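MgGH51 (Meripilus giganteus, PDB 6ZPV) probably catalyses the release of terminal alpha-L-arabinofuranosyl residues from arabinose-containing polysaccharides, as a fungal family GH51 glycoside hydrolase. Local coordinates at residues R119-S124 and T189-M194; I550-A555 and S620-T625; S557-L562 and T611-A616. One frame throughout, in Å; residues are numbered along the deposited sequence.

Overall arrangement
Contact 1 lies far from the other two: its centre is about 64 Å from that of contact 2 and about 70 Å from that of contact 3, on the opposite side of the chain's centre. It belongs to a five-stranded antiparallel sheet whose strands fall between barrel strands 20-21 and 224-227 in sequence, whereas contacts 2 and 3, with centres about 11 Å apart, belong to the two sheets of the C-terminal beta domain. Along the chain contact 1 comes first; 550-555, 557-562, 611-616 and 620-625 follow, so that contact 3 falls between the two halves of contact 2. Strands 547-554 and 560-565 thus pair in different sheets with 618-625 and 609-614, the pattern of a beta sandwich.

Contact 1 of 3, residues R119-S124 and T189-M194; sequences RFPTSS and TINFAM
Arg-119 O accepts the backbone N-H of Asn-191 at 2.9 Å, and Arg-119 N returns the bond to Asn-191 O. This antiparallel hydrogen-bonded pair joins the end of strand 112-119 to strand 189-198. Just beyond, the chain leaves the sheet, and contact passes to side chains. Phe-120 has its CG beside the backbone N (chi1 -77°), which lays the ring alongside Ile-190; CG1 of Ile-190 stands over one face, 3.9 Å from the ring centroid, while its CD1 meets CZ of Phe-120 at 3.7 Å. An alanine here is likely to open a gap beside CG1 and CD1 of Ile-190. The ring of Pro-121 fills the next place, its CG 3.6 Å from OD1 of Asn-191, and a water accepting from Thr-122 N lies 2.8 Å from Thr-189 O. On the face shared by Arg-119 and Asn-191, the two side chains lie side by side, their guanidinium and amide planes turned 78° apart. They do not bond each other: NH2 of Arg-119 forms a salt bridge to one oxygen of Asp-70, and ND2 of Asn-191 donates to the other. One carboxylate thus unites two strands, and both donors probably stabilise its negative charge.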
loop_
_atom_site.group_PDB
_atom_site.type_symbol
_atom_site.label_atom_id
_atom_site.label_comp_id
_atom_site.label_asym_id
_atom_site.label_seq_id
_atom_site.Cartn_x
_atom_site.Cartn_y
_atom_site.Cartn_z
ATOM N N ARG A 119 -14.616 19.816 24.646
ATOM C CA ARG A 119 -15.303 20.976 25.263
ATOM C C ARG A 119 -16.307 20.476 26.252
ATOM O O ARG A 119 -16.841 19.382 26.081
ATOM C CB ARG A 119 -15.965 21.873 24.209
ATOM C CG ARG A 119 -17.190 21.286 23.524
ATOM C CD ARG A 119 -17.844 22.160 22.444
ATOM N NE ARG A 119 -19.007 21.410 21.730
ATOM C CZ ARG A 119 -20.224 21.631 22.091
ATOM N NH1 ARG A 119 -20.436 22.561 23.037
ATOM N NH2 ARG A 119 -21.249 21.133 21.539
ATOM N N PHE A 120 -16.626 21.309 27.247
ATOM C CA PHE A 120 -17.775 21.027 28.125
ATOM C C PHE A 120 -18.972 21.668 27.444
ATOM O O PHE A 120 -18.989 22.906 27.270
ATOM C CB PHE A 120 -17.557 21.642 29.522
ATOM C CG PHE A 120 -16.600 20.863 30.378
ATOM C CD1 PHE A 120 -15.242 20.951 30.181
ATOM C CD2 PHE A 120 -17.093 20.034 31.385
ATOM C CE1 PHE A 120 -14.370 20.201 30.965
ATOM C CE2 PHE A 120 -16.231 19.304 32.182
ATOM C CZ PHE A 120 -14.870 19.368 31.961
ATOM N N PRO A 121 -19.984 20.905 27.031
ATOM C CA PRO A 121 -21.141 21.504 26.354
ATOM C C PRO A 121 -21.971 22.447 27.241
ATOM O O PRO A 121 -22.593 23.369 26.736
ATOM C CB PRO A 121 -21.973 20.302 25.870
ATOM C CG PRO A 121 -21.471 19.112 26.699
ATOM C CD PRO A 121 -20.047 19.430 27.012
ATOM N N THR A 122 -21.925 22.260 28.548
ATOM C CA THR A 122 -22.525 23.146 29.551
ATOM C C THR A 122 -21.444 23.485 30.558
ATOM O O THR A 122 -20.860 22.591 31.177
ATOM C CB THR A 122 -23.738 22.485 30.212
ATOM O OG1 THR A 122 -24.670 22.004 29.262
ATOM C CG2 THR A 122 -24.407 23.400 31.197
ATOM N N SER A 123 -21.166 24.754 30.721
ATOM C CA SER A 123 -20.155 25.201 31.679
ATOM C C SER A 123 -20.425 24.611 33.069
ATOM O O SER A 123 -21.574 24.614 33.518
ATOM C CB SER A 123 -20.157 26.716 31.784
ATOM O OG SER A 123 -19.086 27.224 32.564
ATOM N N SER A 124 -19.390 24.190 33.726
ATOM C CA SER A 124 -19.473 23.613 35.073
ATOM C C SER A 124 -18.295 24.029 35.932
ATOM O O SER A 124 -17.306 24.540 35.417
ATOM C CB SER A 124 -19.577 22.086 35.055
ATOM O OG SER A 124 -18.253 21.560 34.927
ATOM N N THR A 189 -20.492 16.039 31.904
ATOM C CA THR A 189 -20.511 15.595 30.489
ATOM C C THR A 189 -19.445 16.379 29.716
ATOM O O THR A 189 -19.337 17.613 29.892
ATOM C CB THR A 189 -21.863 15.797 29.831
ATOM O OG1 THR A 189 -22.832 15.022 30.501
ATOM C CG2 THR A 189 -21.852 15.434 28.362
ATOM N N ILE A 190 -18.621 15.679 28.955
ATOM C CA ILE A 190 -17.608 16.296 28.094
ATOM C C ILE A 190 -17.816 15.749 26.677
ATOM O O ILE A 190 -18.053 14.530 26.500
ATOM C CB ILE A 190 -16.166 15.968 28.574
ATOM C CG1 ILE A 190 -15.967 16.385 30.044
ATOM C CG2 ILE A 190 -15.166 16.647 27.669
ATOM C CD1 ILE A 190 -14.665 15.913 30.643
ATOM N N ASN A 191 -17.734 16.618 25.675
ATOM C CA ASN A 191 -17.749 16.199 24.263
ATOM C C ASN A 191 -16.283 16.144 23.776
ATOM O O ASN A 191 -15.500 17.084 24.022
ATOM C CB ASN A 191 -18.529 17.120 23.359
ATOM C CG ASN A 191 -20.041 17.097 23.534
ATOM O OD1 ASN A 191 -20.544 16.490 24.481
ATOM N ND2 ASN A 191 -20.750 17.788 22.619
ATOM N N PHE A 192 -15.959 15.059 23.046
ATOM C CA PHE A 192 -14.617 14.857 22.484
ATOM C C PHE A 192 -14.686 14.682 20.984
ATOM O O PHE A 192 -15.705 14.152 20.474
ATOM C CB PHE A 192 -13.958 13.607 23.094
ATOM C CG PHE A 192 -13.606 13.671 24.556
ATOM C CD1 PHE A 192 -12.377 14.138 24.933
ATOM C CD2 PHE A 192 -14.503 13.213 25.546
ATOM C CE1 PHE A 192 -12.032 14.171 26.279
ATOM C CE2 PHE A 192 -14.122 13.248 26.869
ATOM C CZ PHE A 192 -12.898 13.720 27.237
ATOM N N ALA A 193 -13.616 15.023 20.304
ATOM C CA ALA A 193 -13.545 14.823 18.857
ATOM C C ALA A 193 -12.089 14.671 18.456
ATOM O O ALA A 193 -11.189 15.108 19.179
ATOM C CB ALA A 193 -14.201 15.980 18.100
ATOM N N MET A 194 -11.892 14.130 17.246
ATOM C CA MET A 194 -10.567 14.163 16.589
ATOM C C MET A 194 -9.463 13.698 17.544
ATOM O O MET A 194 -8.500 14.414 17.832
ATOM C CB MET A 194 -10.285 15.557 16.008
ATOM C CG MET A 194 -9.119 15.698 15.084
ATOM S SD MET A 194 -9.090 14.572 13.655
ATOM C CE MET A 194 -7.832 13.388 14.169
HETATM O O HOH W 1 -20.948 19.900 30.128
#

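Contact 2 of 3, residues I550-A555 and S620-T625; sequences IKIANA and SVITVT
Lys-551 and Val-621 stand side by side on one face of the sheet, as a non-hydrogen-bonded antiparallel pair. From CB, the lysine turns its CG beside the backbone N (chi1 -63°), where it meets CG2 of Val-621 at 4.0 Å. CD continues nearly extended from CB; bends at chi3 and chi4 then swing CE and NZ away from the valine, and NZ ends among oxygens at two helices: a salt bridge to Glu-468 on helix 454-469 and hydrogen bonds to the carbonyls of Phe-515 and Asn-518, at the end of helix 507-517. The backbone beneath illustrates regular antiparallel pairing. Ile-550 and Ile-622 exchange two N-H...O bonds, Ile-550 N reaching Ile-622 O at 2.8 Å, and Ile-552 and Ser-620 do likewise. Between these pairs CA of Val-621 points its hydrogen at Ile-550 O, 3.3 Å away. On the other face Ile-552 and Ile-622 meet through their ends, CD1 to CD1 4.2 Å, while Ile-550 meets Ile-622 at the CB atoms. Ile-552 O takes a second donor, a water at 2.9 Å that lies 2.7 Å from Ser-620 OG, itself hydrogen-bonded to Tyr-612 OH. One face is mainly isoleucine, with Ser-620 as its polar member; the other carries Lys-551 beside Val-621, and its buried ammonium, probably kept charged by its carboxylate and carbonyl partners, ties the beta domain to a barrel helix and the end of helix 507-517.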
loop_
_atom_site.group_PDB
_atom_site.type_symbol
_atom_site.label_atom_id
_atom_site.label_comp_id
_atom_site.label_asym_id
_atom_site.label_seq_id
_atom_site.Cartn_x
_atom_site.Cartn_y
_atom_site.Cartn_z
ATOM N N ILE A 550 21.635 -13.382 -13.236
ATOM C CA ILE A 550 20.999 -14.535 -13.871
ATOM C C ILE A 550 19.895 -15.007 -12.966
ATOM O O ILE A 550 20.147 -15.561 -11.887
ATOM C CB ILE A 550 22.036 -15.635 -14.153
ATOM C CG1 ILE A 550 23.201 -15.161 -14.993
ATOM C CG2 ILE A 550 21.341 -16.844 -14.749
ATOM C CD1 ILE A 550 24.395 -16.093 -14.995
ATOM N N LYS A 551 18.640 -14.726 -13.342
ATOM C CA LYS A 551 17.454 -15.066 -12.519
ATOM C C LYS A 551 16.794 -16.299 -13.084
ATOM O O LYS A 551 16.544 -16.339 -14.288
ATOM C CB LYS A 551 16.523 -13.825 -12.445
ATOM C CG LYS A 551 17.174 -12.638 -11.765
ATOM C CD LYS A 551 16.282 -11.594 -11.226
ATOM C CE LYS A 551 15.634 -10.766 -12.280
ATOM N NZ LYS A 551 16.123 -9.278 -12.283
ATOM N N ILE A 552 16.547 -17.274 -12.218
ATOM C CA ILE A 552 16.110 -18.614 -12.648
ATOM C C ILE A 552 14.907 -19.035 -11.816
ATOM O O ILE A 552 14.987 -19.095 -10.560
ATOM C CB ILE A 552 17.224 -19.640 -12.439
ATOM C CG1 ILE A 552 18.540 -19.198 -13.089
ATOM C CG2 ILE A 552 16.781 -21.012 -12.932
ATOM C CD1 ILE A 552 19.774 -19.918 -12.586
ATOM N N ALA A 553 13.806 -19.347 -12.478
ATOM C CA ALA A 553 12.596 -19.853 -11.829
ATOM C C ALA A 553 12.398 -21.307 -12.243
ATOM O O ALA A 553 12.197 -21.576 -13.424
ATOM C CB ALA A 553 11.391 -18.997 -12.191
ATOM N N ASN A 554 12.393 -22.196 -11.255
ATOM C CA ASN A 554 11.972 -23.592 -11.464
ATOM C C ASN A 554 10.615 -23.716 -10.802
ATOM O O ASN A 554 10.541 -23.854 -9.594
ATOM C CB ASN A 554 12.985 -24.606 -10.961
ATOM C CG ASN A 554 12.583 -26.016 -11.290
ATOM O OD1 ASN A 554 11.450 -26.236 -11.777
ATOM N ND2 ASN A 554 13.479 -26.976 -11.069
ATOM N N ALA A 555 9.541 -23.604 -11.607
ATOM C CA ALA A 555 8.164 -23.561 -11.096
ATOM C C ALA A 555 7.534 -24.922 -11.051
ATOM O O ALA A 555 6.271 -24.999 -10.785
ATOM C CB ALA A 555 7.306 -22.625 -11.941
ATOM N N SER A 620 16.064 -18.497 -8.005
ATOM C CA SER A 620 17.507 -18.347 -7.768
ATOM C C SER A 620 18.018 -17.130 -8.509
ATOM O O SER A 620 17.572 -16.851 -9.639
ATOM C CB SER A 620 18.287 -19.577 -8.175
ATOM O OG SER A 620 17.745 -20.760 -7.584
ATOM N N VAL A 621 19.027 -16.493 -7.948
ATOM C CA VAL A 621 19.756 -15.404 -8.637
ATOM C C VAL A 621 21.243 -15.713 -8.502
ATOM O O VAL A 621 21.745 -15.835 -7.368
ATOM C CB VAL A 621 19.472 -14.030 -8.032
ATOM C CG1 VAL A 621 20.230 -12.957 -8.808
ATOM C CG2 VAL A 621 17.971 -13.759 -7.993
ATOM N N ILE A 622 21.914 -15.797 -9.632
ATOM C CA ILE A 622 23.376 -15.943 -9.680
ATOM C C ILE A 622 23.912 -14.618 -10.190
ATOM O O ILE A 622 23.490 -14.161 -11.284
ATOM C CB ILE A 622 23.835 -17.127 -10.560
ATOM C CG1 ILE A 622 23.354 -18.419 -9.926
ATOM C CG2 ILE A 622 25.369 -17.089 -10.701
ATOM C CD1 ILE A 622 23.590 -19.673 -10.787
ATOM N N THR A 623 24.835 -13.981 -9.453
ATOM C CA THR A 623 25.441 -12.706 -9.862
ATOM C C THR A 623 26.920 -12.931 -10.122
ATOM O O THR A 623 27.658 -13.342 -9.193
ATOM C CB THR A 623 25.227 -11.626 -8.813
ATOM O OG1 THR A 623 23.821 -11.505 -8.531
ATOM C CG2 THR A 623 25.766 -10.300 -9.278
ATOM N N VAL A 624 27.358 -12.605 -11.316
ATOM C CA VAL A 624 28.785 -12.648 -11.708
ATOM C C VAL A 624 29.144 -11.275 -12.274
ATOM O O VAL A 624 28.254 -10.448 -12.521
ATOM C CB VAL A 624 29.026 -13.775 -12.742
ATOM C CG1 VAL A 624 28.817 -15.114 -12.085
ATOM C CG2 VAL A 624 28.232 -13.643 -14.021
ATOM N N THR A 625 30.411 -11.030 -12.506
ATOM C CA THR A 625 30.867 -9.833 -13.240
ATOM C C THR A 625 31.265 -10.279 -14.642
ATOM O O THR A 625 32.054 -11.210 -14.777
ATOM C CB THR A 625 31.943 -9.081 -12.495
ATOM O OG1 THR A 625 31.439 -8.725 -11.207
ATOM C CG2 THR A 625 32.356 -7.848 -13.221
HETATM O O HOH W 2 15.871 -21.602 -9.338
#

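Contact 3 of 3, residues S557-L562 and T611-A616; sequences SSAQSL and TYNAPA
Leu-562 and Ala-614 form the close-packed side of this antiparallel pairing. CD1 of Leu-562 lies 4.0 Å from CB of Ala-614 and 3.7 Å from Tyr-612 O, and it approaches the tyrosine ring obliquely, 4.4 Å from CD2 of Tyr-612. Four backbone bonds fix the register: Leu-562 trades a pair with Tyr-612, its N reaching Tyr-612 O at 2.8 Å, and Gln-560 trades another with Ala-614. The opposite face is polar and looser. There Ser-561 OG and Asn-613 OD1 stay 3.8 Å apart and are joined through a water, which donates to Asn-613 OD1 at 2.7 Å. The asparagine gets there with its CG opposite the backbone N (chi1 -175°), a turn that also brings OD1 to 3.5 Å from CB of Ala-559. Past the strand ends the chains stay in touch, CB of Ala-616 resting 3.4 Å from Ser-557 O. Among its neighbours, the pair forms part of a small sheet whose third strand, 2-4, runs beside 560-565. Its apolar face lies on the seven-stranded sheet, with Leu-562 against Leu-535 and Trp-537 of strand 535-541 and Tyr-612 against Leu-578 and Val-580 of strand 575-582, two layers of a beta sandwich.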
loop_
_atom_site.group_PDB
_atom_site.type_symbol
_atom_site.label_atom_id
_atom_site.label_comp_id
_atom_site.label_asym_id
_atom_site.label_seq_id
_atom_site.Cartn_x
_atom_site.Cartn_y
_atom_site.Cartn_z
ATOM N N SER A 557 7.960 -29.504 -10.203
ATOM C CA SER A 557 8.213 -30.443 -9.097
ATOM C C SER A 557 9.496 -31.254 -9.229
ATOM O O SER A 557 9.792 -32.036 -8.285
ATOM C CB SER A 557 7.049 -31.399 -8.958
ATOM O OG SER A 557 6.897 -32.174 -10.111
ATOM N N SER A 558 10.227 -31.098 -10.311
ATOM C CA SER A 558 11.511 -31.811 -10.425
ATOM C C SER A 558 12.669 -30.801 -10.571
ATOM O O SER A 558 12.564 -29.739 -11.193
ATOM C CB SER A 558 11.492 -32.871 -11.495
ATOM O OG SER A 558 11.279 -32.179 -12.703
ATOM N N ALA A 559 13.777 -31.124 -9.932
ATOM C CA ALA A 559 15.069 -30.409 -10.086
ATOM C C ALA A 559 15.461 -30.407 -11.538
ATOM O O ALA A 559 15.240 -31.403 -12.264
ATOM C CB ALA A 559 16.159 -31.026 -9.231
ATOM N N GLN A 560 16.104 -29.346 -11.994
ATOM C CA GLN A 560 16.621 -29.260 -13.353
ATOM C C GLN A 560 17.989 -28.567 -13.367
ATOM O O GLN A 560 18.118 -27.564 -12.667
ATOM C CB GLN A 560 15.641 -28.480 -14.228
ATOM C CG GLN A 560 14.241 -29.024 -14.257
ATOM C CD GLN A 560 13.949 -29.191 -15.696
ATOM O OE1 GLN A 560 14.732 -29.914 -16.285
ATOM N NE2 GLN A 560 13.049 -28.355 -16.234
ATOM N N SER A 561 18.914 -29.018 -14.174
ATOM C CA SER A 561 20.268 -28.442 -14.236
ATOM C C SER A 561 20.387 -27.529 -15.456
ATOM O O SER A 561 19.778 -27.817 -16.510
ATOM C CB SER A 561 21.391 -29.532 -14.237
ATOM O OG SER A 561 21.388 -30.162 -12.960
ATOM N N LEU A 562 21.146 -26.461 -15.305
ATOM C CA LEU A 562 21.432 -25.520 -16.350
ATOM C C LEU A 562 22.926 -25.397 -16.483
ATOM O O LEU A 562 23.604 -25.153 -15.500
ATOM C CB LEU A 562 20.824 -24.143 -16.048
ATOM C CG LEU A 562 19.312 -24.166 -15.749
ATOM C CD1 LEU A 562 19.055 -24.248 -14.265
ATOM C CD2 LEU A 562 18.588 -22.946 -16.311
ATOM N N THR A 611 27.714 -24.645 -13.992
ATOM C CA THR A 611 26.471 -25.419 -13.935
ATOM C C THR A 611 25.744 -25.118 -12.641
ATOM O O THR A 611 26.371 -25.073 -11.580
ATOM C CB THR A 611 26.786 -26.912 -14.111
ATOM O OG1 THR A 611 27.443 -27.099 -15.361
ATOM C CG2 THR A 611 25.560 -27.767 -13.987
ATOM N N TYR A 612 24.424 -24.992 -12.721
ATOM C CA TYR A 612 23.581 -24.799 -11.531
ATOM C C TYR A 612 22.474 -25.846 -11.528
ATOM O O TYR A 612 21.793 -26.005 -12.577
ATOM C CB TYR A 612 22.977 -23.379 -11.515
ATOM C CG TYR A 612 22.088 -23.153 -10.315
ATOM C CD1 TYR A 612 22.592 -23.209 -9.027
ATOM C CD2 TYR A 612 20.744 -22.876 -10.460
ATOM C CE1 TYR A 612 21.787 -22.993 -7.944
ATOM C CE2 TYR A 612 19.915 -22.650 -9.387
ATOM C CZ TYR A 612 20.448 -22.720 -8.099
ATOM O OH TYR A 612 19.670 -22.518 -6.989
ATOM N N ASN A 613 22.256 -26.493 -10.395
ATOM C CA ASN A 613 21.136 -27.403 -10.216
ATOM C C ASN A 613 20.006 -26.643 -9.528
ATOM O O ASN A 613 20.106 -26.329 -8.347
ATOM C CB ASN A 613 21.508 -28.655 -9.412
ATOM C CG ASN A 613 20.352 -29.669 -9.321
ATOM O OD1 ASN A 613 19.229 -29.597 -9.942
ATOM N ND2 ASN A 613 20.568 -30.712 -8.530
ATOM N N ALA A 614 18.969 -26.318 -10.274
ATOM C CA ALA A 614 17.813 -25.548 -9.762
ATOM C C ALA A 614 16.840 -26.488 -9.083
ATOM O O ALA A 614 16.230 -27.319 -9.750
ATOM C CB ALA A 614 17.117 -24.807 -10.868
ATOM N N PRO A 615 16.679 -26.402 -7.753
ATOM C CA PRO A 615 15.749 -27.290 -7.082
ATOM C C PRO A 615 14.339 -27.138 -7.601
ATOM O O PRO A 615 13.943 -26.054 -8.085
ATOM C CB PRO A 615 15.847 -26.934 -5.569
ATOM C CG PRO A 615 17.183 -26.269 -5.469
ATOM C CD PRO A 615 17.381 -25.550 -6.795
ATOM N N ALA A 616 13.525 -28.189 -7.451
ATOM C CA ALA A 616 12.075 -28.036 -7.613
ATOM C C ALA A 616 11.580 -26.819 -6.823
ATOM O O ALA A 616 12.082 -26.557 -5.732
ATOM C CB ALA A 616 11.382 -29.279 -7.090
HETATM O O HOH W 3 19.252 -31.512 -11.786
#